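Local coordinates for protein glycosaminoglycan xylosylkinase (Hydra vulgaris, PDB 5XOM) that probably phosphorylates xylose in the linkage region of proteoglycan glycosaminoglycans, as a secretory-pathway kinase of the Fam20 family, at residues Pro224-Arg229 and Leu261-Thr266; Thr266-Phe271 and Leu369-Ala374. All coordinates share one frame; numbering follows the deposited sequence.

Both contacts use one helix, 259-273, of the kinase-like C-terminal part of this Fam20 protein. Contact 1 ties its first half, through Leu263, to the turn that follows strand 221-224; contact 2 packs its second half, through Ile268 and Phe271, against the long helix 358-382. Their centres lie about 13 Å apart, and the two segments of the helix overlap in sequence at Thr266. Immediately after this helix comes the Asn275-Arg278 loop, which by its sequence probably corresponds to the catalytic loop of the family. Two polar side chains of the helix, Thr266 and Asp270, bond to His294 and Arg278, in what is probably the neighbourhood of the active site.

Contact 1. Residues Pro224-Arg229 and Leu261-Thr266; sequences PHPWRR and LDLIDT
Leu263 reaches from helix 259-273 to the ring of His225, which opens a type I beta turn, His225-Arg228, in the loop after strand 221-224. In this kinase-like C-terminal region the contact joins a tight turn to a buried helix. From His225 CB, CG stands anti to the backbone N (chi1 -159°), directing the ring to the helix. His225 ND1 turns back to its own turn and accepts the N-H of Trp227 N at 3.0 Å, nearly in the ring plane, a bond that fixes the ring's rotation. On the other side of the ring His225 CD2 lies 4.1 Å from Leu263 CD2, and His225 NE2 approaches the same methyl at 3.9 Å. The second methyl, Leu263 CD1, stands farther off, 4.3 Å above the ring plane and offset toward the rim. Its closer contact is with Pro226 CD, at 4.0 Å. The forked leucine thus serves two neighbours at once, while proline suits the second position of the turn because its ring holds phi (-55°) near the value needed there. His225 O is gripped by Arg228 N and Arg228 NH1 from opposite faces of its plane. Tyr281 of strand 280-286 touches both Pro226 and Leu263. Although no direct hydrogen bond spans the segments, one water does: it lies 2.6 Å from His225 NE2 and donates to Leu263 O at 2.9 Å.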
# COMPACT_ATOMS: atom_id res chain seq x y z
N PRO A 224 -29.87 -16.96 -1.40
CA PRO A 224 -30.95 -15.96 -1.40
C PRO A 224 -30.84 -15.02 -0.21
O PRO A 224 -30.52 -15.44 0.90
CB PRO A 224 -32.23 -16.81 -1.34
CG PRO A 224 -31.79 -18.13 -0.80
CD PRO A 224 -30.40 -18.34 -1.30
N HIS A 225 -31.12 -13.75 -0.45
CA HIS A 225 -31.07 -12.75 0.61
C HIS A 225 -32.32 -12.87 1.48
O HIS A 225 -33.44 -12.86 0.96
CB HIS A 225 -31.00 -11.34 0.02
CG HIS A 225 -30.46 -10.31 0.97
ND1 HIS A 225 -31.09 -9.98 2.14
CD2 HIS A 225 -29.36 -9.52 0.88
CE1 HIS A 225 -30.39 -9.04 2.76
NE2 HIS A 225 -29.34 -8.74 2.01
N PRO A 226 -32.18 -13.04 2.80
CA PRO A 226 -33.36 -13.14 3.67
C PRO A 226 -34.32 -11.96 3.52
O PRO A 226 -35.51 -12.10 3.82
CB PRO A 226 -32.76 -13.20 5.08
CG PRO A 226 -31.41 -13.80 4.88
CD PRO A 226 -30.93 -13.28 3.55
N TRP A 227 -33.83 -10.81 3.07
CA TRP A 227 -34.65 -9.62 2.91
C TRP A 227 -34.98 -9.33 1.45
O TRP A 227 -35.33 -8.19 1.11
CB TRP A 227 -33.98 -8.42 3.57
CG TRP A 227 -34.13 -8.42 5.06
CD1 TRP A 227 -35.13 -7.82 5.77
CD2 TRP A 227 -33.28 -9.06 6.02
NE1 TRP A 227 -34.95 -8.04 7.12
CE2 TRP A 227 -33.82 -8.80 7.30
CE3 TRP A 227 -32.11 -9.82 5.92
CZ2 TRP A 227 -33.23 -9.27 8.47
CZ3 TRP A 227 -31.52 -10.28 7.09
CH2 TRP A 227 -32.08 -10.01 8.34
N ARG A 228 -34.89 -10.33 0.58
CA ARG A 228 -35.22 -10.15 -0.83
C ARG A 228 -36.69 -9.79 -1.00
O ARG A 228 -37.54 -10.08 -0.16
CB ARG A 228 -34.89 -11.41 -1.63
CG ARG A 228 -35.73 -12.63 -1.27
CD ARG A 228 -35.12 -13.88 -1.90
NE ARG A 228 -35.90 -15.08 -1.62
CZ ARG A 228 -35.81 -15.80 -0.50
NH1 ARG A 228 -34.98 -15.42 0.46
NH2 ARG A 228 -36.55 -16.89 -0.35
N ARG A 229 -36.98 -9.14 -2.13
CA ARG A 229 -38.33 -8.74 -2.47
C ARG A 229 -39.07 -9.88 -3.17
O ARG A 229 -38.48 -10.90 -3.54
CB ARG A 229 -38.31 -7.49 -3.34
CG ARG A 229 -37.64 -6.33 -2.66
CD ARG A 229 -37.26 -5.21 -3.60
NE ARG A 229 -36.49 -4.22 -2.85
CZ ARG A 229 -37.02 -3.28 -2.09
NH1 ARG A 229 -38.34 -3.18 -1.99
NH2 ARG A 229 -36.24 -2.43 -1.44
N LEU A 261 -23.90 -9.58 10.13
CA LEU A 261 -23.33 -8.23 10.15
C LEU A 261 -22.85 -7.81 8.77
O LEU A 261 -22.89 -6.62 8.43
CB LEU A 261 -22.20 -8.14 11.17
CG LEU A 261 -22.62 -8.21 12.63
CD1 LEU A 261 -21.40 -8.11 13.54
CD2 LEU A 261 -23.63 -7.11 12.94
N ASP A 262 -22.38 -8.77 7.95
CA ASP A 262 -22.06 -8.45 6.56
C ASP A 262 -23.29 -7.95 5.82
O ASP A 262 -23.23 -6.95 5.09
CB ASP A 262 -21.45 -9.66 5.86
CG ASP A 262 -19.97 -9.85 6.17
OD1 ASP A 262 -19.42 -9.09 7.00
OD2 ASP A 262 -19.35 -10.75 5.57
N LEU A 263 -24.42 -8.64 5.97
CA LEU A 263 -25.63 -8.21 5.27
C LEU A 263 -26.12 -6.86 5.76
O LEU A 263 -26.71 -6.09 4.99
CB LEU A 263 -26.74 -9.25 5.40
CG LEU A 263 -26.50 -10.63 4.80
CD1 LEU A 263 -27.71 -11.53 5.04
CD2 LEU A 263 -26.18 -10.54 3.32
N ILE A 264 -25.86 -6.53 7.03
CA ILE A 264 -26.23 -5.21 7.53
C ILE A 264 -25.31 -4.14 6.96
O ILE A 264 -25.77 -3.07 6.55
CB ILE A 264 -26.25 -5.22 9.07
CG1 ILE A 264 -27.29 -6.24 9.57
CG2 ILE A 264 -26.56 -3.84 9.61
CD1 ILE A 264 -27.36 -6.41 11.08
N ASP A 265 -23.99 -4.41 6.92
CA ASP A 265 -23.06 -3.54 6.20
C ASP A 265 -23.54 -3.30 4.77
O ASP A 265 -23.62 -2.15 4.31
CB ASP A 265 -21.66 -4.17 6.14
CG ASP A 265 -20.87 -4.00 7.43
OD1 ASP A 265 -21.28 -3.21 8.31
OD2 ASP A 265 -19.81 -4.65 7.55
N THR A 266 -23.85 -4.38 4.05
CA THR A 266 -24.20 -4.27 2.65
C THR A 266 -25.55 -3.60 2.45
O THR A 266 -25.78 -2.96 1.41
CB THR A 266 -24.15 -5.66 2.00
OG1 THR A 266 -22.81 -6.15 2.05
CG2 THR A 266 -24.60 -5.61 0.54
O HOH W 1 -27.62 -6.87 2.39

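Contact 2. Residues Thr266-Phe271 and Leu369-Ala374; sequences TSIFDF and LLVQDA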
# COMPACT_ATOMS: atom_id res chain seq x y z
N THR A 266 -23.85 -4.38 4.05
CA THR A 266 -24.20 -4.27 2.65
C THR A 266 -25.55 -3.60 2.45
O THR A 266 -25.78 -2.96 1.41
CB THR A 266 -24.15 -5.66 2.00
OG1 THR A 266 -22.81 -6.15 2.05
CG2 THR A 266 -24.60 -5.61 0.54
N SER A 267 -26.46 -3.71 3.42
CA SER A 267 -27.73 -3.00 3.30
C SER A 267 -27.53 -1.49 3.43
O SER A 267 -28.23 -0.72 2.77
CB SER A 267 -28.72 -3.49 4.35
OG SER A 267 -28.43 -2.96 5.63
N ILE A 268 -26.57 -1.06 4.24
CA ILE A 268 -26.22 0.35 4.32
C ILE A 268 -25.61 0.82 3.01
O ILE A 268 -25.97 1.87 2.47
CB ILE A 268 -25.27 0.60 5.51
CG1 ILE A 268 -26.02 0.44 6.83
CG2 ILE A 268 -24.62 1.98 5.41
CD1 ILE A 268 -25.11 0.37 8.04
N PHE A 269 -24.68 0.03 2.46
CA PHE A 269 -24.05 0.37 1.20
C PHE A 269 -25.08 0.40 0.07
O PHE A 269 -25.10 1.34 -0.74
CB PHE A 269 -22.93 -0.63 0.91
CG PHE A 269 -22.32 -0.52 -0.47
CD1 PHE A 269 -21.36 0.43 -0.74
CD2 PHE A 269 -22.67 -1.43 -1.47
CE1 PHE A 269 -20.77 0.52 -2.00
CE2 PHE A 269 -22.08 -1.36 -2.73
CZ PHE A 269 -21.13 -0.37 -2.99
N ASP A 270 -25.97 -0.59 0.03
CA ASP A 270 -27.00 -0.62 -1.01
C ASP A 270 -27.99 0.52 -0.85
O ASP A 270 -28.51 1.04 -1.85
CB ASP A 270 -27.73 -1.97 -1.00
CG ASP A 270 -26.94 -3.06 -1.71
OD1 ASP A 270 -26.10 -2.72 -2.58
OD2 ASP A 270 -27.15 -4.25 -1.40
N PHE A 271 -28.29 0.91 0.39
CA PHE A 271 -29.20 2.02 0.63
C PHE A 271 -28.62 3.33 0.13
O PHE A 271 -29.35 4.15 -0.44
CB PHE A 271 -29.55 2.11 2.11
CG PHE A 271 -30.30 3.36 2.48
CD1 PHE A 271 -31.61 3.56 2.08
CD2 PHE A 271 -29.67 4.36 3.20
CE1 PHE A 271 -32.29 4.74 2.42
CE2 PHE A 271 -30.34 5.53 3.53
CZ PHE A 271 -31.64 5.72 3.15
N LEU A 369 -27.23 10.73 6.36
CA LEU A 369 -27.94 11.19 7.55
C LEU A 369 -29.10 10.28 7.90
O LEU A 369 -29.39 10.06 9.08
CB LEU A 369 -28.43 12.63 7.37
CG LEU A 369 -27.35 13.70 7.26
CD1 LEU A 369 -27.98 15.07 7.14
CD2 LEU A 369 -26.41 13.63 8.46
N LEU A 370 -29.82 9.77 6.89
CA LEU A 370 -30.90 8.84 7.17
C LEU A 370 -30.38 7.55 7.79
O LEU A 370 -31.08 6.92 8.60
CB LEU A 370 -31.69 8.55 5.89
CG LEU A 370 -32.36 9.75 5.20
CD1 LEU A 370 -32.94 9.33 3.85
CD2 LEU A 370 -33.45 10.36 6.10
N VAL A 371 -29.17 7.12 7.42
CA VAL A 371 -28.56 5.96 8.07
C VAL A 371 -28.27 6.26 9.53
O VAL A 371 -28.58 5.45 10.42
CB VAL A 371 -27.27 5.56 7.32
CG1 VAL A 371 -26.46 4.56 8.14
CG2 VAL A 371 -27.61 4.96 5.98
N GLN A 372 -27.68 7.42 9.80
CA GLN A 372 -27.40 7.82 11.17
C GLN A 372 -28.68 7.84 12.01
O GLN A 372 -28.68 7.38 13.16
CB GLN A 372 -26.71 9.19 11.18
CG GLN A 372 -26.37 9.73 12.56
CD GLN A 372 -25.58 11.03 12.47
OE1 GLN A 372 -24.52 11.18 13.10
NE2 GLN A 372 -26.10 11.99 11.72
N ASP A 373 -29.78 8.35 11.44
CA ASP A 373 -31.05 8.37 12.16
C ASP A 373 -31.50 6.95 12.50
O ASP A 373 -31.96 6.69 13.62
CB ASP A 373 -32.11 9.09 11.33
CG ASP A 373 -31.82 10.57 11.15
OD1 ASP A 373 -30.95 11.10 11.87
OD2 ASP A 373 -32.47 11.20 10.29
N ALA A 374 -31.41 6.03 11.54
CA ALA A 374 -31.83 4.66 11.79
C ALA A 374 -30.99 4.01 12.88
O ALA A 374 -31.52 3.28 13.73
CB ALA A 374 -31.75 3.84 10.50
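Ile268 and Val371 mark the nearest backbone approach, with their CA atoms 7.1 Å apart, where two helices of the kinase-like C-terminal region run roughly antiparallel. The axes of 266-271 and 369-374 come within 11.0 Å at an angle of 146°, a separation bridged by branched and aromatic side chains without any hydrogen bond across. Val371 divides the work between its methyls. Val371 CG1 meets Ile268 CG2 at 4.2 Å, the two side chains crossing at about a right angle. Val371 CG2 lies 3.5 Å from Phe271 CD2. With CG anti to its backbone N (chi1 170°), Phe271 extends across to the other helix, running past Val371 in the opposite direction; its ring is long enough for CD2 and CE2 to meet Val371 while CZ goes on to Leu370. An alanine at Phe271 is likely to open a gap between the helices, leaving Val371 CG2 and Leu370 without their aromatic partner. Leu329 of helix 323-334 touches both Ile268 and Val371, so a third helix closes over this pair, while Leu312 packs on Phe271. At the far end of the ring, Phe271 CZ meets Leu370 CB and Leu370 CD1, each at 3.9 Å, the CD1 methyl lying at the ring's edge, near its plane.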